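Local coordinates for protein xylooligosaccharide oxidase (Myceliophthora thermophila, PDB 5L6G) that oxidises the C1 hydroxyl of xylooligosaccharides and some other sugars to lactones, using a bicovalently bound FAD and reducing molecular oxygen to hydrogen peroxide, at residues F169-H174 with N270-G275; Q281-Y286 with Y323-E328; I377-Y382 with H407-E412. All coordinates share one frame; numbering follows the deposited sequence.

Interaction 1: F169-H174 with N270-G275; sequences FGFSSH and NMRVLG. With FAD (flavin-adenine dinucleotide), chain D; XYP (beta-D-xylopyranose), chain H.
Arg272 reaches past the Phe171 ring to the sugar. Arg272 CB packs against Asp380 OD1 at 3.4 Å. CG sits between the backbone N and the carbonyl carbon (chi1 72°), which aims the chain at the ring. From CG to NE the chain is extended. CD touches Phe171 CZ at 3.7 Å. NE comes to 3.5 Å from the same Phe171 CZ. The guanidinium carbon lies against Phe171 CZ and CE2, and Phe171 CZ stands over one face of the guanidinium, toward its rim. The two planes are 54° apart. At the tip, Arg272 NH1 donates to O2 of the xylose at 2.8 Å, and that oxygen lies at the guanidinium edge. Arg272 is an experimentally established substrate-binding residue.

The other end is polar. Asn270 OD1 lies 2.9 Å from His174 N, and Asn270 ND2 bonds to Ser175 OG and Leu285 O. A type I turn, Gly170 to Ser173, shapes this end. Phe169 grips the flavin twice: its N donates to FAD O2, and FAD N3 donates to Phe169 O at 2.6 Å. Segment 169-174 thus joins the flavin to strand 269-275, which lies between strands 280-286 and 374-381.

Interaction 2: Q281-Y286 with Y323-E328; sequences QLQGLY and YAYSGE
Tyr323 puts its hydroxyl on the backbone of strand 280-286. Tyr323 OH donates to Gly284 O at 2.6 Å. The donor stands above the carbonyl plane, 42° out of it, while Gly284 O lies at the ring edge, in the ring plane. Tyr323 CG is anti to its carbonyl carbon (chi1 -75°), and this carries the ring across to the strand. This is the close-packed part. Gln283 CB lies 3.7 Å from Tyr323 OH, and Leu285 CB comes to 4.2 Å from Tyr323 CE2. The ring also stacks with Phe171. A phenylalanine here would lack the hydroxyl, and Gly284 O would probably be left without this donor.

Strand 280-286 belongs to the large antiparallel sheet of the substrate domain, and segment 323-328 follows helix 316-322 in a loop. Tyr325 of that loop lines the xylose pocket.

The other side is looser. Tyr325 is exposed, and its OH approaches Gln283 NE2 only to 3.8 Å. The two side chains come from opposite directions. Gln283 is committed elsewhere: its NE2 donates to Gln281 OE1 at 2.9 Å, on a lone pair, and its OE1 takes Arg272 NE. Beyond Tyr325, Ser326 OG donates to Glu328 O, further along the loop.

Interaction 3: I377-Y382 with H407-E412; sequences IIIDMY and HLFLYE. With XYP (beta-D-xylopyranose), chain H.
Ile378 and Glu412 lie side by side, pointing the same way from neighbouring antiparallel strands. Ile378 CB lies 4.2 Å from Glu412 CB, and Ile378 CD1 packs on the xylose. Ile378 N donates to Glu412 O at 2.7 Å, and Glu412 N returns the bond to Ile378 O. Asp380 and Leu410 share this face, with Asp380 OD2 against Leu410 CD2.

The opposite face is mostly apolar. Ile379 lies beside Tyr411, whose OH bonds to Thr349 OG1. Ile379 CG2 makes an off-centre CH-pi contact, 4.3 Å from the Tyr411 ring centroid, and touches Phe409 CD1. Met381 lies beside Phe409, pointing the same way. Its bent chain brings CE to 3.4 Å from Phe409 CE1 and SD to the ring edge, a Met-aromatic contact. Past the strand end, Tyr382 has CG anti to the backbone N (chi1 175°), which brings CD2 to 3.6 Å from Leu410 CB at a slant. His407 O meets that ring at its edge.

Glu412 extends to the sugar, and its OE2 bonds to Tyr96 OH. A bond from xylose O1 to OE1 is doubtful, as OE1 sits too close to the sugar. This acid, an experimentally established substrate binder, is consistent with binding at the C1 end.

How the interactions relate
From the N terminus, segment 169-174 in the flavin domain is met first. Interaction 1 closes a long loop of 95 residues from it to strand 269-275. Interaction 2 follows with a shorter loop, from strand 280-286 to the loop after helix 316-322. Interaction 3 closes the shortest, from strand 374-381 to strand 409-417. The three loops come in series; none nests or crosses. Strand 269-275 is the middle piece, with strand 280-286 on one side and strand 374-381 on the other. Interactions 2 and 3 therefore do not touch. Interaction 1 ties the flavin domain to the sheet, and all three reach the bound xylose, interaction 2 through Tyr325.

Interaction 1: F169-H174 with N270-G275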
# COMPACT_ATOMS: atom_id res chain seq x y z
N PHE A 169 -1.08 3.89 -3.35
CA PHE A 169 -1.63 5.22 -3.50
C PHE A 169 -0.61 6.25 -3.01
O PHE A 169 -0.07 6.13 -1.90
CB PHE A 169 -2.90 5.36 -2.66
CG PHE A 169 -3.62 6.64 -2.89
CD1 PHE A 169 -3.23 7.81 -2.22
CD2 PHE A 169 -4.67 6.70 -3.78
CE1 PHE A 169 -3.89 9.01 -2.45
CE2 PHE A 169 -5.32 7.90 -4.02
CZ PHE A 169 -4.92 9.05 -3.36
N GLY A 170 -0.38 7.28 -3.82
CA GLY A 170 0.48 8.36 -3.44
C GLY A 170 0.09 9.69 -4.04
O GLY A 170 -1.06 9.91 -4.45
N PHE A 171 1.07 10.58 -4.07
CA PHE A 171 0.85 11.96 -4.49
C PHE A 171 0.83 12.18 -6.00
O PHE A 171 0.88 13.33 -6.48
CB PHE A 171 1.87 12.87 -3.80
CG PHE A 171 1.46 13.29 -2.41
CD1 PHE A 171 0.41 14.17 -2.22
CD2 PHE A 171 2.12 12.81 -1.30
CE1 PHE A 171 0.03 14.58 -0.94
CE2 PHE A 171 1.75 13.21 -0.02
CZ PHE A 171 0.71 14.10 0.15
N SER A 172 0.74 11.08 -6.75
CA SER A 172 0.44 11.11 -8.17
C SER A 172 -0.83 10.34 -8.51
O SER A 172 -1.19 10.25 -9.68
CB SER A 172 1.60 10.49 -8.96
OG SER A 172 2.74 11.32 -8.86
N SER A 173 -1.52 9.82 -7.51
CA SER A 173 -2.56 8.84 -7.76
C SER A 173 -3.82 9.47 -8.34
O SER A 173 -4.45 8.89 -9.22
CB SER A 173 -2.89 8.05 -6.50
OG SER A 173 -1.86 7.11 -6.28
N HIS A 174 -4.21 10.64 -7.85
CA HIS A 174 -5.30 11.33 -8.51
C HIS A 174 -4.98 11.57 -10.00
O HIS A 174 -5.86 11.38 -10.87
CB HIS A 174 -5.61 12.65 -7.84
CG HIS A 174 -6.93 13.20 -8.23
ND1 HIS A 174 -7.07 14.34 -8.98
CD2 HIS A 174 -8.19 12.73 -8.01
CE1 HIS A 174 -8.36 14.58 -9.18
NE2 HIS A 174 -9.05 13.61 -8.61
N ASN A 270 -3.32 16.41 -6.29
CA ASN A 270 -3.25 15.18 -5.53
C ASN A 270 -3.16 15.61 -4.10
O ASN A 270 -2.27 16.41 -3.77
CB ASN A 270 -2.00 14.37 -5.89
CG ASN A 270 -1.98 13.96 -7.33
OD1 ASN A 270 -2.36 12.84 -7.65
ND2 ASN A 270 -1.58 14.88 -8.22
N MET A 271 -4.08 15.15 -3.27
CA MET A 271 -4.28 15.79 -1.96
C MET A 271 -4.86 14.83 -0.94
O MET A 271 -5.51 13.87 -1.29
CB MET A 271 -5.18 17.00 -2.10
CG MET A 271 -5.15 17.96 -0.93
SD MET A 271 -5.89 19.56 -1.30
CE MET A 271 -7.46 19.06 -2.03
N ARG A 272 -4.58 15.12 0.33
CA ARG A 272 -5.11 14.38 1.46
C ARG A 272 -5.25 15.32 2.66
O ARG A 272 -4.62 16.37 2.73
CB ARG A 272 -4.15 13.27 1.83
CG ARG A 272 -2.87 13.77 2.50
CD ARG A 272 -1.82 12.66 2.51
NE ARG A 272 -0.60 13.07 3.20
CZ ARG A 272 0.49 12.32 3.28
NH1 ARG A 272 0.53 11.13 2.71
NH2 ARG A 272 1.55 12.78 3.93
N VAL A 273 -6.09 14.92 3.60
CA VAL A 273 -6.09 15.49 4.93
C VAL A 273 -5.16 14.64 5.78
O VAL A 273 -5.31 13.44 5.80
CB VAL A 273 -7.50 15.45 5.57
CG1 VAL A 273 -7.44 15.95 7.00
CG2 VAL A 273 -8.48 16.27 4.75
N LEU A 274 -4.22 15.29 6.45
CA LEU A 274 -3.47 14.67 7.54
C LEU A 274 -3.94 15.31 8.82
O LEU A 274 -3.93 16.52 8.94
CB LEU A 274 -1.97 14.93 7.40
CG LEU A 274 -1.10 14.48 8.58
CD1 LEU A 274 -1.20 12.97 8.77
CD2 LEU A 274 0.34 14.89 8.38
N GLY A 275 -4.38 14.49 9.76
CA GLY A 275 -4.83 14.96 11.06
C GLY A 275 -4.05 14.25 12.14
O GLY A 275 -3.76 13.07 12.02
PA FAD D . 6.14 -6.88 2.50
O1A FAD D . 7.48 -7.37 2.00
O2A FAD D . 5.91 -6.94 3.98
O5B FAD D . 4.98 -7.53 1.67
C5B FAD D . 3.59 -7.24 1.87
C4B FAD D . 2.75 -8.37 1.32
O4B FAD D . 3.00 -8.51 -0.07
C3B FAD D . 3.07 -9.71 1.96
O3B FAD D . 1.91 -10.51 1.98
C2B FAD D . 4.07 -10.31 1.01
O2B FAD D . 4.17 -11.73 1.10
C1B FAD D . 3.54 -9.82 -0.32
N9A FAD D . 4.62 -9.75 -1.31
C8A FAD D . 5.77 -9.09 -1.23
N7A FAD D . 6.52 -9.29 -2.35
C5A FAD D . 5.78 -10.08 -3.13
C6A FAD D . 5.99 -10.70 -4.43
N6A FAD D . 7.14 -10.42 -5.07
N1A FAD D . 5.02 -11.51 -4.90
C2A FAD D . 3.88 -11.75 -4.25
N3A FAD D . 3.62 -11.20 -3.02
C4A FAD D . 4.54 -10.38 -2.45
N1 FAD D . 0.92 2.35 1.04
C2 FAD D . 0.30 3.18 0.15
O2 FAD D . -0.64 2.73 -0.56
N3 FAD D . 0.71 4.47 -0.01
C4 FAD D . 1.74 5.00 0.69
O4 FAD D . 2.13 6.19 0.56
C4X FAD D . 2.46 4.16 1.67
N5 FAD D . 3.51 4.61 2.42
C5X FAD D . 4.19 3.81 3.32
C6 FAD D . 5.29 4.27 4.06
C7 FAD D . 5.93 3.42 4.97
C7M FAD D . 7.09 3.96 5.77
C8 FAD D . 5.50 1.98 5.13
C8M FAD D . 6.22 1.01 6.06
C9 FAD D . 4.42 1.55 4.37
C9A FAD D . 3.73 2.40 3.49
N10 FAD D . 2.62 1.97 2.72
C10 FAD D . 1.95 2.79 1.81
C1' FAD D . 2.09 0.61 2.83
C2' FAD D . 2.69 -0.31 1.82
O2' FAD D . 2.05 -0.05 0.57
C3' FAD D . 2.33 -1.72 2.26
O3' FAD D . 2.82 -1.98 3.59
C4' FAD D . 2.95 -2.71 1.28
O4' FAD D . 2.12 -3.88 1.21
C5' FAD D . 4.36 -3.04 1.71
O5' FAD D . 5.06 -3.65 0.62
P FAD D . 6.42 -4.38 0.96
O1P FAD D . 6.93 -5.14 -0.22
O2P FAD D . 7.36 -3.42 1.61
O3P FAD D . 5.97 -5.31 2.19
O1 XYP H . -0.08 6.67 3.49
C1 XYP H . 1.26 6.68 4.00
C2 XYP H . 1.74 8.13 4.12
C3 XYP H . 3.08 8.20 4.84
C4 XYP H . 3.00 7.45 6.17
C5 XYP H . 2.49 6.02 5.96
O2 XYP H . 1.87 8.66 2.80
O3 XYP H . 3.49 9.57 5.00
O4 XYP H . 4.31 7.35 6.75
O5 XYP H . 1.25 6.01 5.25

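Interaction 2: Q281-Y286 with Y323-E328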
# COMPACT_ATOMS: atom_id res chain seq x y z
N GLN A 281 -4.47 19.39 8.50
CA GLN A 281 -4.24 20.19 7.30
C GLN A 281 -4.43 19.33 6.08
O GLN A 281 -4.28 18.10 6.15
CB GLN A 281 -2.84 20.79 7.31
CG GLN A 281 -1.73 19.74 7.37
CD GLN A 281 -0.33 20.32 7.23
OE1 GLN A 281 0.58 19.61 6.83
NE2 GLN A 281 -0.16 21.58 7.56
N LEU A 282 -4.78 19.99 4.97
CA LEU A 282 -4.66 19.36 3.69
C LEU A 282 -3.21 19.47 3.30
O LEU A 282 -2.57 20.48 3.60
CB LEU A 282 -5.55 20.04 2.66
CG LEU A 282 -7.04 19.85 2.90
CD1 LEU A 282 -7.80 21.07 2.41
CD2 LEU A 282 -7.52 18.59 2.21
N GLN A 283 -2.72 18.42 2.65
CA GLN A 283 -1.38 18.37 2.08
C GLN A 283 -1.58 17.92 0.65
O GLN A 283 -2.24 16.91 0.41
CB GLN A 283 -0.52 17.32 2.79
CG GLN A 283 -0.42 17.53 4.28
CD GLN A 283 0.42 16.47 4.94
OE1 GLN A 283 0.36 15.29 4.59
NE2 GLN A 283 1.19 16.88 5.94
N GLY A 284 -0.98 18.66 -0.27
CA GLY A 284 -1.11 18.36 -1.68
C GLY A 284 0.20 18.34 -2.42
O GLY A 284 1.23 18.82 -1.92
N LEU A 285 0.16 17.73 -3.60
CA LEU A 285 1.20 17.86 -4.60
C LEU A 285 0.48 18.14 -5.92
O LEU A 285 -0.29 17.32 -6.41
CB LEU A 285 2.05 16.60 -4.69
CG LEU A 285 3.33 16.75 -5.53
CD1 LEU A 285 4.31 17.65 -4.80
CD2 LEU A 285 3.97 15.43 -5.88
N TYR A 286 0.73 19.32 -6.46
CA TYR A 286 0.11 19.73 -7.69
C TYR A 286 1.11 19.52 -8.81
O TYR A 286 2.24 20.00 -8.73
CB TYR A 286 -0.29 21.19 -7.59
CG TYR A 286 -1.03 21.69 -8.79
CD1 TYR A 286 -2.38 21.40 -8.96
CD2 TYR A 286 -0.38 22.45 -9.75
CE1 TYR A 286 -3.07 21.84 -10.07
CE2 TYR A 286 -1.05 22.91 -10.88
CZ TYR A 286 -2.40 22.60 -11.02
OH TYR A 286 -3.06 23.06 -12.11
N TYR A 323 7.73 14.57 0.54
CA TYR A 323 6.77 13.74 1.30
C TYR A 323 7.33 12.38 1.72
O TYR A 323 6.59 11.52 2.22
CB TYR A 323 5.49 13.54 0.48
CG TYR A 323 4.62 14.78 0.45
CD1 TYR A 323 4.08 15.29 1.63
CD2 TYR A 323 4.32 15.42 -0.75
CE1 TYR A 323 3.28 16.42 1.62
CE2 TYR A 323 3.51 16.55 -0.77
CZ TYR A 323 2.99 17.04 0.41
OH TYR A 323 2.19 18.15 0.44
N ALA A 324 8.63 12.19 1.53
CA ALA A 324 9.29 10.93 1.82
C ALA A 324 9.52 10.76 3.32
O ALA A 324 9.39 9.65 3.84
CB ALA A 324 10.62 10.85 1.09
N TYR A 325 9.87 11.85 4.00
CA TYR A 325 10.08 11.84 5.46
C TYR A 325 11.14 10.81 5.84
O TYR A 325 10.96 9.98 6.74
CB TYR A 325 8.77 11.60 6.22
CG TYR A 325 7.67 12.60 5.93
CD1 TYR A 325 7.92 13.97 5.95
CD2 TYR A 325 6.37 12.18 5.66
CE1 TYR A 325 6.91 14.89 5.69
CE2 TYR A 325 5.35 13.09 5.40
CZ TYR A 325 5.63 14.44 5.41
OH TYR A 325 4.61 15.33 5.16
N SER A 326 12.25 10.88 5.13
CA SER A 326 13.32 9.90 5.22
C SER A 326 14.55 10.60 4.69
O SER A 326 14.46 11.37 3.73
CB SER A 326 12.96 8.66 4.38
OG SER A 326 14.08 7.82 4.11
N GLY A 327 15.69 10.36 5.33
CA GLY A 327 16.95 10.90 4.84
C GLY A 327 17.30 10.24 3.53
O GLY A 327 17.49 10.91 2.50
N GLU A 328 17.35 8.91 3.55
CA GLU A 328 17.73 8.12 2.38
C GLU A 328 16.56 7.96 1.41
O GLU A 328 15.45 7.57 1.81
CB GLU A 328 18.25 6.74 2.80
CG GLU A 328 19.76 6.58 2.75
CD GLU A 328 20.26 6.17 1.37
OE1 GLU A 328 20.27 7.03 0.46
OE2 GLU A 328 20.66 5.00 1.20

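Interaction 3: I377-Y382 with H407-E412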
# COMPACT_ATOMS: atom_id res chain seq x y z
N ILE A 377 -4.43 10.39 11.38
CA ILE A 377 -5.38 9.92 10.39
C ILE A 377 -5.07 10.60 9.05
O ILE A 377 -4.81 11.80 8.98
CB ILE A 377 -6.85 10.18 10.82
CG1 ILE A 377 -7.82 9.61 9.78
CG2 ILE A 377 -7.13 11.66 11.02
CD1 ILE A 377 -9.26 9.62 10.25
N ILE A 378 -5.06 9.80 7.99
CA ILE A 378 -4.95 10.35 6.66
C ILE A 378 -6.27 10.08 5.95
O ILE A 378 -6.79 8.98 6.01
CB ILE A 378 -3.78 9.74 5.89
CG1 ILE A 378 -2.47 10.31 6.43
CG2 ILE A 378 -3.91 10.01 4.40
CD1 ILE A 378 -1.24 9.73 5.75
N ILE A 379 -6.84 11.10 5.32
CA ILE A 379 -8.00 10.93 4.48
C ILE A 379 -7.56 11.36 3.10
O ILE A 379 -7.38 12.55 2.84
CB ILE A 379 -9.21 11.79 4.94
CG1 ILE A 379 -9.52 11.57 6.42
CG2 ILE A 379 -10.45 11.46 4.11
CD1 ILE A 379 -10.14 12.76 7.09
N ASP A 380 -7.38 10.39 2.21
CA ASP A 380 -6.90 10.71 0.87
C ASP A 380 -8.06 11.17 0.02
O ASP A 380 -9.14 10.57 0.07
CB ASP A 380 -6.28 9.47 0.22
CG ASP A 380 -4.95 9.13 0.81
OD1 ASP A 380 -4.07 10.00 0.88
OD2 ASP A 380 -4.74 7.96 1.15
N MET A 381 -7.85 12.22 -0.77
CA MET A 381 -8.80 12.59 -1.80
C MET A 381 -8.63 11.59 -2.94
O MET A 381 -7.79 11.73 -3.80
CB MET A 381 -8.58 14.05 -2.29
CG MET A 381 -8.64 15.08 -1.18
SD MET A 381 -10.19 15.23 -0.25
CE MET A 381 -9.83 14.20 1.17
N TYR A 382 -9.45 10.55 -2.92
CA TYR A 382 -9.17 9.32 -3.64
C TYR A 382 -9.96 9.20 -4.94
O TYR A 382 -9.42 8.84 -5.99
CB TYR A 382 -9.49 8.16 -2.68
CG TYR A 382 -9.40 6.77 -3.25
CD1 TYR A 382 -10.48 6.19 -3.88
CD2 TYR A 382 -8.24 6.04 -3.14
CE1 TYR A 382 -10.42 4.92 -4.40
CE2 TYR A 382 -8.16 4.75 -3.63
CZ TYR A 382 -9.25 4.20 -4.27
OH TYR A 382 -9.16 2.93 -4.77
N HIS A 407 -16.32 4.96 -4.00
CA HIS A 407 -14.99 4.88 -3.41
C HIS A 407 -14.37 6.25 -3.53
O HIS A 407 -13.62 6.54 -4.45
CB HIS A 407 -14.19 3.79 -4.11
CG HIS A 407 -14.87 2.47 -4.02
ND1 HIS A 407 -15.22 1.73 -5.12
CD2 HIS A 407 -15.35 1.80 -2.94
CE1 HIS A 407 -15.84 0.63 -4.73
NE2 HIS A 407 -15.93 0.64 -3.41
N LEU A 408 -14.74 7.08 -2.58
CA LEU A 408 -14.42 8.50 -2.62
C LEU A 408 -13.19 8.83 -1.81
O LEU A 408 -12.41 9.72 -2.21
CB LEU A 408 -15.59 9.28 -2.06
CG LEU A 408 -15.50 10.78 -2.25
CD1 LEU A 408 -15.37 11.15 -3.72
CD2 LEU A 408 -16.73 11.44 -1.63
N PHE A 409 -13.04 8.16 -0.66
CA PHE A 409 -11.98 8.43 0.31
C PHE A 409 -11.29 7.14 0.69
O PHE A 409 -11.94 6.11 0.89
CB PHE A 409 -12.52 9.03 1.61
CG PHE A 409 -13.11 10.40 1.46
CD1 PHE A 409 -12.37 11.43 0.91
CD2 PHE A 409 -14.40 10.66 1.89
CE1 PHE A 409 -12.90 12.69 0.79
CE2 PHE A 409 -14.95 11.91 1.74
CZ PHE A 409 -14.19 12.94 1.20
N LEU A 410 -9.98 7.24 0.82
CA LEU A 410 -9.14 6.22 1.41
C LEU A 410 -8.52 6.75 2.68
O LEU A 410 -8.04 7.90 2.75
CB LEU A 410 -8.06 5.83 0.42
CG LEU A 410 -6.92 4.93 0.85
CD1 LEU A 410 -7.49 3.57 1.18
CD2 LEU A 410 -5.86 4.85 -0.26
N TYR A 411 -8.48 5.90 3.69
CA TYR A 411 -8.04 6.32 5.01
C TYR A 411 -6.94 5.44 5.54
O TYR A 411 -6.98 4.21 5.37
CB TYR A 411 -9.18 6.22 6.01
CG TYR A 411 -10.46 6.95 5.69
CD1 TYR A 411 -11.33 6.47 4.70
CD2 TYR A 411 -10.85 8.05 6.41
CE1 TYR A 411 -12.54 7.07 4.44
CE2 TYR A 411 -12.06 8.67 6.17
CZ TYR A 411 -12.91 8.18 5.19
OH TYR A 411 -14.11 8.79 4.93
N GLU A 412 -5.99 6.07 6.22
CA GLU A 412 -5.03 5.39 7.04
C GLU A 412 -5.20 5.93 8.46
O GLU A 412 -5.17 7.14 8.66
CB GLU A 412 -3.59 5.65 6.58
CG GLU A 412 -2.58 4.81 7.34
CD GLU A 412 -1.14 5.09 6.94
OE1 GLU A 412 -0.88 6.07 6.18
OE2 GLU A 412 -0.26 4.34 7.43
O1 XYP H . -0.08 6.67 3.49
C1 XYP H . 1.26 6.68 4.00
C2 XYP H . 1.74 8.13 4.12
C3 XYP H . 3.08 8.20 4.84
C4 XYP H . 3.00 7.45 6.17
C5 XYP H . 2.49 6.02 5.96
O2 XYP H . 1.87 8.66 2.80
O3 XYP H . 3.49 9.57 5.00
O4 XYP H . 4.31 7.35 6.75
O5 XYP H . 1.25 6.01 5.25